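Local coordinates for protein peruvianin-I (Thevetia peruviana, PDB 6ORM) that acts as a cysteine peptidase of the plant's latex although it is a glycosylated, hexameric germin-like protein of the cupin family, at residues D50-N55 / S84-T89. Sequence-based numbering, arbitrary orientation.
With NAG (2-acetamido-2-deoxy-beta-D-glucopyranose), chain D.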
loop_
_atom_site.group_PDB
_atom_site.type_symbol
_atom_site.label_atom_id
_atom_site.label_comp_id
_atom_site.label_asym_id
_atom_site.label_seq_id
_atom_site.Cartn_x
_atom_site.Cartn_y
_atom_site.Cartn_z
ATOM N N ASP A 50 3.704 16.591 -31.737
ATOM C CA ASP A 50 2.365 16.246 -32.176
ATOM C C ASP A 50 1.715 17.473 -32.811
ATOM O O ASP A 50 2.285 18.567 -32.831
ATOM C CB ASP A 50 1.544 15.663 -31.018
ATOM C CG ASP A 50 1.319 16.653 -29.866
ATOM O OD1 ASP A 50 1.503 17.876 -30.039
ATOM O OD2 ASP A 50 0.944 16.188 -28.764
ATOM N N GLN A 51 0.507 17.285 -33.351
ATOM C CA GLN A 51 -0.202 18.371 -34.027
ATOM C C GLN A 51 -0.348 19.621 -33.166
ATOM O O GLN A 51 -0.545 20.712 -33.710
ATOM C CB GLN A 51 -1.578 17.905 -34.502
ATOM C CG GLN A 51 -2.422 17.184 -33.473
ATOM C CD GLN A 51 -3.805 16.878 -34.009
ATOM O OE1 GLN A 51 -4.368 17.661 -34.775
ATOM N NE2 GLN A 51 -4.352 15.727 -33.630
ATOM N N TRP A 52 -0.277 19.496 -31.839
ATOM C CA TRP A 52 -0.505 20.624 -30.945
ATOM C C TRP A 52 0.796 21.207 -30.403
ATOM O O TRP A 52 0.756 22.075 -29.527
ATOM C CB TRP A 52 -1.434 20.207 -29.794
ATOM C CG TRP A 52 -2.748 19.651 -30.288
ATOM C CD1 TRP A 52 -3.747 20.338 -30.919
ATOM C CD2 TRP A 52 -3.201 18.294 -30.188
ATOM N NE1 TRP A 52 -4.787 19.493 -31.225
ATOM C CE2 TRP A 52 -4.478 18.233 -30.784
ATOM C CE3 TRP A 52 -2.649 17.124 -29.651
ATOM C CZ2 TRP A 52 -5.209 17.048 -30.859
ATOM C CZ3 TRP A 52 -3.377 15.951 -29.729
ATOM C CH2 TRP A 52 -4.643 15.921 -30.327
ATOM N N GLY A 53 1.941 20.756 -30.914
ATOM C CA GLY A 53 3.227 21.322 -30.549
ATOM C C GLY A 53 3.889 20.742 -29.323
ATOM O O GLY A 53 4.766 21.395 -28.749
ATOM N N LEU A 54 3.522 19.533 -28.913
ATOM C CA LEU A 54 4.096 18.893 -27.739
ATOM C C LEU A 54 4.964 17.711 -28.148
ATOM O O LEU A 54 4.564 16.902 -28.994
ATOM C CB LEU A 54 2.997 18.417 -26.785
ATOM C CG LEU A 54 3.435 17.438 -25.691
ATOM C CD1 LEU A 54 4.325 18.125 -24.669
ATOM C CD2 LEU A 54 2.231 16.795 -25.015
ATOM N N ASN A 55 6.148 17.613 -27.549
ATOM C CA ASN A 55 6.929 16.384 -27.582
ATOM C C ASN A 55 7.099 15.864 -26.165
ATOM O O ASN A 55 7.516 16.608 -25.273
ATOM C CB ASN A 55 8.314 16.561 -28.203
ATOM C CG ASN A 55 9.137 15.300 -28.066
ATOM O OD1 ASN A 55 9.883 15.123 -27.102
ATOM N ND2 ASN A 55 8.973 14.398 -29.017
ATOM N N SER A 84 0.613 23.392 -26.754
ATOM C CA SER A 84 -0.098 23.059 -25.532
ATOM C C SER A 84 -0.283 21.552 -25.479
ATOM O O SER A 84 -0.185 20.855 -26.492
ATOM C CB SER A 84 -1.448 23.783 -25.439
ATOM O OG SER A 84 -2.495 22.982 -25.950
ATOM N N THR A 85 -0.564 21.057 -24.278
ATOM C CA THR A 85 -0.719 19.631 -24.041
ATOM C C THR A 85 -2.131 19.136 -24.304
ATOM O O THR A 85 -2.342 17.919 -24.325
ATOM C CB THR A 85 -0.358 19.294 -22.593
ATOM O OG1 THR A 85 -1.256 19.986 -21.715
ATOM C CG2 THR A 85 1.069 19.717 -22.282
ATOM N N GLN A 86 -3.093 20.048 -24.480
ATOM C CA GLN A 86 -4.517 19.737 -24.425
ATOM C C GLN A 86 -4.818 19.289 -22.997
ATOM O O GLN A 86 -3.951 19.374 -22.120
ATOM C CB GLN A 86 -4.925 18.670 -25.449
ATOM C CG GLN A 86 -4.257 18.808 -26.822
ATOM C CD GLN A 86 -4.569 20.117 -27.525
ATOM O OE1 GLN A 86 -5.584 20.244 -28.204
ATOM N NE2 GLN A 86 -3.682 21.095 -27.376
ATOM N N PHE A 87 -6.049 18.877 -22.725
ATOM C CA PHE A 87 -6.400 18.405 -21.392
ATOM C C PHE A 87 -6.003 16.941 -21.241
ATOM O O PHE A 87 -6.407 16.093 -22.041
ATOM C CB PHE A 87 -7.893 18.604 -21.139
ATOM C CG PHE A 87 -8.322 20.041 -21.225
ATOM C CD1 PHE A 87 -7.909 20.957 -20.271
ATOM C CD2 PHE A 87 -9.125 20.478 -22.263
ATOM C CE1 PHE A 87 -8.299 22.283 -20.344
ATOM C CE2 PHE A 87 -9.524 21.801 -22.341
ATOM C CZ PHE A 87 -9.105 22.706 -21.381
ATOM N N ARG A 88 -5.217 16.645 -20.205
ATOM C CA ARG A 88 -4.654 15.315 -20.031
ATOM C C ARG A 88 -4.778 14.875 -18.579
ATOM O O ARG A 88 -4.958 15.691 -17.671
ATOM C CB ARG A 88 -3.181 15.271 -20.475
ATOM C CG ARG A 88 -3.000 15.353 -21.987
ATOM C CD ARG A 88 -1.549 15.178 -22.409
ATOM N NE ARG A 88 -1.347 15.603 -23.792
ATOM C CZ ARG A 88 -0.947 14.800 -24.771
ATOM N NH1 ARG A 88 -0.685 13.523 -24.518
ATOM N NH2 ARG A 88 -0.801 15.271 -26.003
ATOM N N THR A 89 -4.681 13.561 -18.377
ATOM C CA THR A 89 -4.603 12.970 -17.052
ATOM C C THR A 89 -3.420 12.014 -16.980
ATOM O O THR A 89 -2.980 11.462 -17.992
ATOM C CB THR A 89 -5.881 12.194 -16.679
ATOM O OG1 THR A 89 -6.036 11.070 -17.557
ATOM C CG2 THR A 89 -7.112 13.092 -16.762
HETATM C C1 NAG D . 9.651 13.132 -28.954
HETATM C C2 NAG D . 9.147 12.150 -29.993
HETATM C C3 NAG D . 9.631 10.748 -29.651
HETATM C C4 NAG D . 11.138 10.731 -29.410
HETATM C C5 NAG D . 11.579 11.868 -28.487
HETATM C C6 NAG D . 13.081 12.007 -28.386
HETATM C C7 NAG D . 7.041 12.586 -31.180
HETATM C C8 NAG D . 5.544 12.557 -31.098
HETATM N N2 NAG D . 7.695 12.182 -30.085
HETATM O O3 NAG D . 9.291 9.867 -30.716
HETATM O O4 NAG D . 11.486 9.518 -28.757
HETATM O O5 NAG D . 11.066 13.127 -28.947
HETATM O O6 NAG D . 13.667 12.388 -29.623
HETATM O O7 NAG D . 7.630 12.956 -32.189
HETATM O O HOH W 1 -0.507 18.007 -27.038
HETATM O O HOH W 2 0.264 13.721 -28.040
#
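Asp50 and Arg88, bridged by two waters, and Trp52 stacked on Gln86 join the turn leading into edge strand 54-57 of the five-stranded cupin sheet to the segment entering strand 87-89, which pairs with 159-162. Asp50 OD2 meets Arg88 NH2 near the guanidinium plane at 3.4 Å, a long salt bridge whose two flat groups lie 20° apart. Two waters reinforce it, each donating to Asp50 OD2 and accepting from Arg88 NH2; one also donates to Ser84 O. Arg88 extends from CG to NE, which donates to Thr85 O at 2.6 Å, in both the carbonyl and guanidinium planes, fixing the head's rotation. Leu54 CD2 lies over one guanidinium face, 3.5 Å from Arg88 NH2. Gln86 CG makes a CH-pi contact over the six-membered ring of Trp52, 3.9 Å from its centroid, and the bend at chi2 (-61°) lays the amide over the indole (planes 9° apart); Gln51 CG covers the opposite face. Ser84 N donates to Trp52 O at 3.1 Å. Asp50 OD1 accepts from Leu54 N at 2.8 Å and weakly from Trp52 N, probably helping hold the type I turn Asp50-Gly53. Asn55 carries an N-linked glycan. The whole is structural packing between strand-connecting segments of a germin-like cupin beta-barrel.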